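Local coordinates for octaprenyl Pyrophosphate Synthase (Helicobacter pylori, PDB 3TC1), which probably catalyses the stepwise addition of isopentenyl diphosphate units to an allylic diphosphate, yielding the C40 chain of octaprenyl diphosphate, at residues L159-K162 / T163-I167. Sequence-based numbering, arbitrary orientation.
Sequences LEDK and TAHFI
Ala-164 N and His-165 N each reach back five residues, to Leu-159 O at 3.0 Å and Glu-160 O at 2.9 Å, a pi-type widening in helix 152-177 of the all-helical polyprenyl synthase fold. Both bonds are nearly straight, with N-H...O angles of 169°. Leu-159 O accepts a second bond, the more bent one from Thr-163 N, which sits above the carbonyl plane. One residue further on, the widened turn is bridged by a water that donates to Asp-161 O (2.7 Å) and accepts from Phe-166 N (2.8 Å).

Small enough for this turn, Ala-164 sets its CB against Glu-160 CA (3.8 Å) while packing on Leu-190 and Met-194 of helix 182-205. With CG beside its own backbone N (chi1 -74°), the His-165 ring is carried back toward Glu-160; its CD2 comes obliquely to Glu-160 O and lies 3.7 Å from Glu-160 CB. Asp-161 runs alongside this ring, its carboxylate plane turned 39° from it.

The polar ends have partners on neighbouring helices and along the same one. Asp-161, whose acidity suits this basic setting, forms salt bridges through OD1 with Arg-133 NH2 and through OD2 with Arg-136 NE, and the long chain of Lys-162 lets NZ form one with Glu-138 OE2. The side chain of Thr-163, about 9 Å from a bound magnesium ion, is hydrogen-bonded through OG1 to Gln-197 OE1, and His-165 ND1 is bonded to Glu-168 OE1, one turn along the helix.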
ATOM      1  N   LEU B 159       8.657   1.436 -17.945  1.00 16.34           N
ATOM      2  CA  LEU B 159       9.131   2.791 -17.673  1.00 18.01           C
ATOM      3  C   LEU B 159       7.969   3.761 -17.524  1.00 16.82           C
ATOM      4  O   LEU B 159       7.965   4.607 -16.626  1.00 16.53           O
ATOM      5  CB  LEU B 159      10.057   3.285 -18.792  1.00 21.44           C
ATOM      6  CG  LEU B 159      11.530   3.380 -18.387  1.00 24.45           C
ATOM      7  CD1 LEU B 159      12.029   1.981 -18.084  1.00 27.83           C
ATOM      8  CD2 LEU B 159      12.370   4.025 -19.491  1.00 23.94           C
ATOM      9  N   GLU B 160       6.990   3.637 -18.412  1.00 16.33           N
ATOM     10  CA  GLU B 160       5.814   4.499 -18.385  1.00 18.83           C
ATOM     11  C   GLU B 160       4.983   4.275 -17.118  1.00 18.64           C
ATOM     12  O   GLU B 160       4.560   5.234 -16.457  1.00 17.07           O
ATOM     13  CB  GLU B 160       4.957   4.235 -19.626  1.00 22.51           C
ATOM     14  CG  GLU B 160       5.599   4.663 -20.935  1.00 27.23           C
ATOM     15  CD  GLU B 160       5.010   3.936 -22.135  1.00 31.30           C
ATOM     16  OE1 GLU B 160       3.880   3.420 -22.017  1.00 34.61           O
ATOM     17  OE2 GLU B 160       5.669   3.882 -23.197  1.00 31.84           O
ATOM     18  N   ASP B 161       4.752   3.011 -16.777  1.00 14.67           N
ATOM     19  CA  ASP B 161       3.970   2.684 -15.589  1.00 15.31           C
ATOM     20  C   ASP B 161       4.665   2.994 -14.271  1.00 15.99           C
ATOM     21  O   ASP B 161       4.055   3.568 -13.367  1.00 15.71           O
ATOM     22  CB  ASP B 161       3.566   1.206 -15.597  1.00 17.07           C
ATOM     23  CG  ASP B 161       2.418   0.919 -16.542  1.00 19.25           C
ATOM     24  OD1 ASP B 161       1.734   1.879 -16.950  1.00 21.50           O
ATOM     25  OD2 ASP B 161       2.182  -0.264 -16.864  1.00 19.60           O
ATOM     26  N   LYS B 162       5.935   2.615 -14.151  1.00 16.31           N
ATOM     27  CA  LYS B 162       6.670   2.845 -12.909  1.00 18.11           C
ATOM     28  C   LYS B 162       7.217   4.244 -12.678  1.00 17.88           C
ATOM     29  O   LYS B 162       7.408   4.645 -11.530  1.00 19.75           O
ATOM     30  CB  LYS B 162       7.835   1.860 -12.781  1.00 25.09           C
ATOM     31  CG  LYS B 162       7.434   0.444 -12.437  1.00 31.18           C
ATOM     32  CD  LYS B 162       8.646  -0.368 -11.995  1.00 34.09           C
ATOM     33  CE  LYS B 162       9.270   0.219 -10.734  1.00 38.73           C
ATOM     34  NZ  LYS B 162      10.500  -0.509 -10.320  1.00 40.58           N
ATOM     35  N   THR B 163       7.473   4.992 -13.748  1.00 14.09           N
ATOM     36  CA  THR B 163       8.037   6.324 -13.582  1.00 15.58           C
ATOM     37  C   THR B 163       7.375   7.493 -14.300  1.00 14.13           C
ATOM     38  O   THR B 163       7.030   8.491 -13.674  1.00 14.76           O
ATOM     39  CB  THR B 163       9.536   6.343 -13.997  1.00 19.64           C
ATOM     40  OG1 THR B 163      10.269   5.407 -13.200  1.00 23.07           O
ATOM     41  CG2 THR B 163      10.130   7.734 -13.808  1.00 18.34           C
ATOM     42  N   ALA B 164       7.216   7.378 -15.611  1.00 16.69           N
ATOM     43  CA  ALA B 164       6.672   8.473 -16.407  1.00 16.79           C
ATOM     44  C   ALA B 164       5.277   8.979 -16.063  1.00 17.11           C
ATOM     45  O   ALA B 164       5.092  10.175 -15.846  1.00 15.30           O
ATOM     46  CB  ALA B 164       6.743   8.113 -17.883  1.00 19.60           C
ATOM     47  N   HIS B 165       4.299   8.082 -16.026  1.00 17.85           N
ATOM     48  CA  HIS B 165       2.920   8.471 -15.736  1.00 18.91           C
ATOM     49  C   HIS B 165       2.680   9.147 -14.393  1.00 17.49           C
ATOM     50  O   HIS B 165       1.788   9.981 -14.272  1.00 17.48           O
ATOM     51  CB  HIS B 165       1.994   7.261 -15.881  1.00 29.37           C
ATOM     52  CG  HIS B 165       1.749   6.866 -17.304  1.00 33.30           C
ATOM     53  ND1 HIS B 165       1.134   7.701 -18.212  1.00 36.48           N
ATOM     54  CD2 HIS B 165       2.058   5.735 -17.983  1.00 35.93           C
ATOM     55  CE1 HIS B 165       1.074   7.102 -19.389  1.00 36.67           C
ATOM     56  NE2 HIS B 165       1.627   5.908 -19.278  1.00 37.73           N
ATOM     57  N   PHE B 166       3.458   8.789 -13.379  1.00 16.19           N
ATOM     58  CA  PHE B 166       3.298   9.407 -12.072  1.00 14.81           C
ATOM     59  C   PHE B 166       3.724  10.878 -12.140  1.00 17.39           C
ATOM     60  O   PHE B 166       3.040  11.759 -11.606  1.00 16.43           O
ATOM     61  CB  PHE B 166       4.118   8.636 -11.032  1.00 17.53           C
ATOM     62  CG  PHE B 166       4.043   9.204  -9.644  1.00 18.72           C
ATOM     63  CD1 PHE B 166       2.868   9.782  -9.168  1.00 19.77           C
ATOM     64  CD2 PHE B 166       5.139   9.124  -8.793  1.00 18.61           C
ATOM     65  CE1 PHE B 166       2.792  10.273  -7.860  1.00 18.80           C
ATOM     66  CE2 PHE B 166       5.071   9.609  -7.487  1.00 20.78           C
ATOM     67  CZ  PHE B 166       3.893  10.185  -7.022  1.00 19.75           C
ATOM     68  N   ILE B 167       4.847  11.155 -12.797  1.00 18.70           N
ATOM     69  CA  ILE B 167       5.299  12.541 -12.925  1.00 16.97           C
ATOM     70  C   ILE B 167       4.268  13.288 -13.775  1.00 16.72           C
ATOM     71  O   ILE B 167       3.896  14.426 -13.473  1.00 18.10           O
ATOM     72  CB  ILE B 167       6.701  12.620 -13.580  1.00 17.98           C
ATOM     73  CG1 ILE B 167       7.728  11.953 -12.661  1.00 17.14           C
ATOM     74  CG2 ILE B 167       7.095  14.082 -13.822  1.00 16.36           C
ATOM     75  CD1 ILE B 167       9.129  11.844 -13.251  1.00 20.32           C
TER
HETATM   76  O   HOH W   1       4.604   6.239 -13.060  1.00 31.70           O